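Local coordinates for cupin 2 conserved barrel domain protein (Leptotrichia buccalis, PDB 3RNS) that is of unknown function but carries a cupin beta-barrel domain, a fold that in many relatives holds a metal ion or small ligand, at residues A[183-188]-A[210-215]; A[177-182]-A[193-198]. One frame throughout, in Å; residues are numbered along the deposited sequence.

Contact 1: A[183-188]-A[210-215]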
# COMPACT_ATOMS: atom_id res chain seq x y z
N GLU A 183 -14.48 0.11 6.74
CA GLU A 183 -13.59 -0.20 7.82
C GLU A 183 -13.69 -1.65 8.09
O GLU A 183 -14.74 -2.28 7.88
CB GLU A 183 -13.86 0.64 9.07
CG GLU A 183 -15.13 0.39 9.73
CD GLU A 183 -15.29 1.15 11.09
OE1 GLU A 183 -15.58 0.44 12.10
OE2 GLU A 183 -15.18 2.41 11.13
N GLY A 184 -12.55 -2.20 8.50
CA GLY A 184 -12.42 -3.63 8.72
C GLY A 184 -11.95 -3.96 10.11
O GLY A 184 -11.27 -3.14 10.76
N LYS A 185 -12.35 -5.12 10.59
CA LYS A 185 -11.94 -5.56 11.90
C LYS A 185 -10.91 -6.65 11.75
O LYS A 185 -11.19 -7.74 11.21
CB LYS A 185 -13.11 -6.07 12.69
CG LYS A 185 -12.70 -6.55 14.07
CD LYS A 185 -13.90 -6.54 14.98
CE LYS A 185 -13.62 -7.14 16.35
NZ LYS A 185 -14.83 -7.91 16.82
N TYR A 186 -9.69 -6.36 12.18
CA TYR A 186 -8.61 -7.34 12.05
C TYR A 186 -8.28 -7.97 13.38
O TYR A 186 -8.61 -7.44 14.43
CB TYR A 186 -7.36 -6.68 11.49
CG TYR A 186 -7.50 -6.28 10.06
CD1 TYR A 186 -6.96 -7.07 9.05
CD2 TYR A 186 -8.17 -5.12 9.71
CE1 TYR A 186 -7.09 -6.69 7.72
CE2 TYR A 186 -8.32 -4.76 8.39
CZ TYR A 186 -7.77 -5.53 7.42
OH TYR A 186 -7.91 -5.15 6.09
N TYR A 187 -7.71 -9.17 13.33
CA TYR A 187 -7.25 -9.84 14.51
C TYR A 187 -5.83 -10.31 14.26
O TYR A 187 -5.50 -10.82 13.16
CB TYR A 187 -8.09 -11.06 14.85
CG TYR A 187 -9.58 -10.82 15.10
CD1 TYR A 187 -10.11 -10.78 16.40
CD2 TYR A 187 -10.45 -10.68 14.05
CE1 TYR A 187 -11.48 -10.60 16.59
CE2 TYR A 187 -11.78 -10.50 14.23
CZ TYR A 187 -12.30 -10.46 15.49
OH TYR A 187 -13.69 -10.25 15.59
N VAL A 188 -4.98 -10.14 15.27
CA VAL A 188 -3.64 -10.71 15.24
C VAL A 188 -3.47 -11.49 16.53
O VAL A 188 -3.58 -10.91 17.60
CB VAL A 188 -2.52 -9.63 15.10
CG1 VAL A 188 -1.10 -10.25 15.35
CG2 VAL A 188 -2.57 -9.01 13.70
N ALA A 210 -6.61 -12.75 11.22
CA ALA A 210 -7.94 -12.92 10.63
C ALA A 210 -8.53 -11.53 10.40
O ALA A 210 -8.04 -10.53 10.91
CB ALA A 210 -8.84 -13.76 11.56
N VAL A 211 -9.60 -11.50 9.64
CA VAL A 211 -10.30 -10.26 9.31
C VAL A 211 -11.77 -10.53 9.12
O VAL A 211 -12.18 -11.62 8.71
CB VAL A 211 -9.71 -9.58 8.05
CG1 VAL A 211 -9.83 -10.40 6.85
CG2 VAL A 211 -10.36 -8.26 7.80
N GLU A 212 -12.56 -9.52 9.41
CA GLU A 212 -13.98 -9.62 9.35
C GLU A 212 -14.55 -8.27 8.96
O GLU A 212 -14.10 -7.22 9.48
CB GLU A 212 -14.42 -10.06 10.74
CG GLU A 212 -15.83 -10.03 11.04
CD GLU A 212 -16.14 -10.43 12.52
OE1 GLU A 212 -15.21 -10.61 13.36
OE2 GLU A 212 -17.36 -10.55 12.82
N ALA A 213 -15.53 -8.27 8.05
CA ALA A 213 -16.33 -7.07 7.78
C ALA A 213 -17.42 -7.00 8.84
O ALA A 213 -18.55 -7.43 8.65
CB ALA A 213 -16.93 -7.12 6.33
N GLU A 214 -17.08 -6.46 9.99
CA GLU A 214 -17.94 -6.57 11.16
C GLU A 214 -19.16 -5.63 11.11
O GLU A 214 -20.25 -6.07 11.28
CB GLU A 214 -17.13 -6.26 12.42
CG GLU A 214 -17.92 -6.40 13.72
CD GLU A 214 -17.23 -5.71 14.93
OE1 GLU A 214 -16.66 -4.58 14.78
OE2 GLU A 214 -17.26 -6.31 16.02
N THR A 215 -18.96 -4.35 10.86
CA THR A 215 -20.03 -3.35 10.91
C THR A 215 -20.42 -2.84 9.52
O THR A 215 -21.47 -2.24 9.36
CB THR A 215 -19.56 -2.12 11.70
OG1 THR A 215 -18.34 -1.65 11.12
CG2 THR A 215 -19.32 -2.46 13.18
O HOH W 1 -16.11 -3.76 9.82

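Contact 2: A[177-182]-A[193-198]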
# COMPACT_ATOMS: atom_id res chain seq x y z
N VAL A 177 -1.58 -4.13 5.44
CA VAL A 177 -2.92 -3.96 4.91
C VAL A 177 -3.29 -2.48 5.01
O VAL A 177 -2.89 -1.78 5.98
CB VAL A 177 -3.94 -4.88 5.63
CG1 VAL A 177 -3.53 -6.36 5.40
CG2 VAL A 177 -4.05 -4.58 7.15
N THR A 178 -3.93 -1.98 3.97
CA THR A 178 -4.45 -0.62 3.94
C THR A 178 -5.92 -0.66 3.53
O THR A 178 -6.26 -1.24 2.49
CB THR A 178 -3.69 0.27 2.92
OG1 THR A 178 -2.27 0.19 3.18
CG2 THR A 178 -4.09 1.75 3.08
N VAL A 179 -6.78 0.02 4.30
CA VAL A 179 -8.18 -0.02 4.04
C VAL A 179 -8.50 1.10 3.10
O VAL A 179 -8.23 2.26 3.40
CB VAL A 179 -9.01 0.06 5.31
CG1 VAL A 179 -10.53 0.26 5.00
CG2 VAL A 179 -8.77 -1.24 6.15
N LEU A 180 -9.11 0.74 1.96
CA LEU A 180 -9.41 1.69 0.89
C LEU A 180 -10.82 2.28 0.96
O LEU A 180 -11.08 3.30 0.32
CB LEU A 180 -9.23 0.99 -0.48
CG LEU A 180 -7.88 0.30 -0.69
CD1 LEU A 180 -7.90 -0.45 -2.01
CD2 LEU A 180 -6.75 1.37 -0.68
N ASP A 181 -11.72 1.63 1.67
CA ASP A 181 -13.13 2.00 1.72
C ASP A 181 -13.72 1.28 2.91
O ASP A 181 -13.37 0.14 3.20
CB ASP A 181 -13.87 1.57 0.45
CG ASP A 181 -15.35 2.05 0.44
OD1 ASP A 181 -15.56 3.27 0.64
OD2 ASP A 181 -16.29 1.24 0.24
N GLY A 182 -14.60 1.96 3.64
CA GLY A 182 -15.23 1.39 4.83
C GLY A 182 -14.27 1.18 5.98
O GLY A 182 -13.36 1.96 6.20
N PHE A 193 -8.74 -5.24 16.36
CA PHE A 193 -8.55 -3.82 16.18
C PHE A 193 -9.19 -3.46 14.85
O PHE A 193 -9.28 -4.30 13.91
CB PHE A 193 -7.06 -3.41 16.25
CG PHE A 193 -6.17 -4.17 15.30
CD1 PHE A 193 -5.66 -5.39 15.64
CD2 PHE A 193 -5.83 -3.63 14.09
CE1 PHE A 193 -4.85 -6.09 14.76
CE2 PHE A 193 -5.00 -4.29 13.22
CZ PHE A 193 -4.53 -5.55 13.55
N ILE A 194 -9.72 -2.26 14.82
CA ILE A 194 -10.40 -1.76 13.67
C ILE A 194 -9.40 -0.95 12.87
O ILE A 194 -8.67 -0.10 13.43
CB ILE A 194 -11.53 -0.78 14.04
CG1 ILE A 194 -12.53 -1.43 14.98
CG2 ILE A 194 -12.15 -0.21 12.75
CD1 ILE A 194 -13.06 -2.66 14.51
N VAL A 195 -9.40 -1.16 11.56
CA VAL A 195 -8.64 -0.34 10.61
C VAL A 195 -9.65 0.37 9.71
O VAL A 195 -10.45 -0.28 9.04
CB VAL A 195 -7.68 -1.19 9.81
CG1 VAL A 195 -6.80 -0.33 8.87
CG2 VAL A 195 -6.81 -1.98 10.78
N LYS A 196 -9.67 1.70 9.79
CA LYS A 196 -10.60 2.51 9.06
C LYS A 196 -10.05 2.94 7.73
O LYS A 196 -8.86 2.77 7.44
CB LYS A 196 -10.93 3.73 9.86
CG LYS A 196 -11.53 3.41 11.22
CD LYS A 196 -11.78 4.73 11.95
CE LYS A 196 -12.49 4.53 13.29
NZ LYS A 196 -13.53 3.44 13.25
N LYS A 197 -10.92 3.48 6.89
CA LYS A 197 -10.48 3.95 5.58
C LYS A 197 -9.33 4.94 5.77
O LYS A 197 -9.45 5.87 6.54
CB LYS A 197 -11.64 4.63 4.83
CG LYS A 197 -11.21 5.24 3.53
CD LYS A 197 -12.32 6.07 2.93
CE LYS A 197 -11.83 6.73 1.64
NZ LYS A 197 -12.99 7.33 0.93
N GLY A 198 -8.25 4.78 4.99
CA GLY A 198 -7.08 5.64 5.10
C GLY A 198 -6.07 5.13 6.11
O GLY A 198 -4.98 5.65 6.19

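Contact 1: A[183-188]-A[210-215]
With CG trans to the backbone N (chi1 179°) and a bend at chi4, Lys185 carries NZ across to Glu214, while Tyr187, its CG trans to the carbonyl carbon (chi1 -59°), turns its hydroxyl edge to the Glu212 carboxylate. Tyr187 OH donates to Glu212 OE1 at 2.7 Å, almost in line with the C-O bond, and the ring and carboxylate planes lie 16° apart. The same hydroxyl accepts from Lys185 NZ at 2.9 Å, and NZ makes a salt bridge to Glu214 OE2 at 3.0 Å, reaching it from above the carboxylate plane. Lysine is long enough for both, and its charge probably helps keep the glutamates ionised. These strands are antiparallel neighbours in a sheet of the cupin barrel: Lys185 pairs with Glu212 and Tyr187 with Ala210 as hydrogen-bonded pairs, which puts their long polar side chains and the small alanine on one face. On the other face, the non-hydrogen-bonded pair Tyr186 and Val211 is buried; Val211 CG2 makes a CH-pi contact 3.7 Å from the Tyr186 ring centroid, and Phe218 touches both from the opposing sheet. Past the Lys185-Glu212 pair, a water donates to Glu183 O at 2.8 Å and accepts from Thr215 N.

Contact 2: A[177-182]-A[193-198]
Val179 and Lys197 come together where the chain turns a corner at Asp181 and Gly182, their CA atoms 4.8 Å apart, and Gly198 N donates to Val179 O at 3.0 Å with an N-H...O angle of 165°. This is a corner of the cupin barrel: strand 174-180 belongs to one sheet, strand 191-196 to the other, and the chain leaving the second strand passes into 199-203, which pairs with the first. The two glycines suit their places because both have positive phi; at Gly198 a CB would also press against the preceding carbonyl oxygen. Between the sheets, Val179 and Val195 turn their side chains toward each other, and their branches cross at an angle. Val179 has CG1 trans to its backbone N (chi1 170°), which lays that methyl beside Lys197 CA at 3.7 Å and leaves CG2 to meet Val195. Val179 CG2 lies 3.5 Å from Val195 CG1, tighter than usual for two carbons. Valine fits because its two branches fill both directions at once from a short stem. With both methyls of Val179 gone, as in an alanine here, Val195 CG1 would probably lose its close partner and a gap would open between the sheets at this corner. Tyr186 and Ala201 also pack against Val195, continuing the apolar interior. Toward the surface, Lys197 runs out extended past the turn, its aliphatic part doing the packing while its NZ ends 4.8 Å from Asp181 OD1, near but not in contact; Asp181 OD2 is hydrogen-bonded to Tyr137. Lys197 CB rests 3.5 Å from Gly182 O, and Lys197 CG and CE each lie 3.8 Å from Leu180 O.

Contacts 1 and 2 lie about 9 Å apart, centre to centre, and meet through strand 183-188. One side of that strand pairs with 210-212 in contact 1; the other pairs with 191-196, which contributes to contact 2. The junction has probable backbone hydrogen bonds from Tyr186 N to Phe193 O at 2.7 Å and from Val195 N to Gly184 O at 2.8 Å. Contact 1 is thus made within one sheet, whereas contact 2 joins that sheet to the opposing one. Tyr186 bridges their apolar sides, touching both Val177 and Val195, and at the surface Glu183 forms a salt bridge with Lys196.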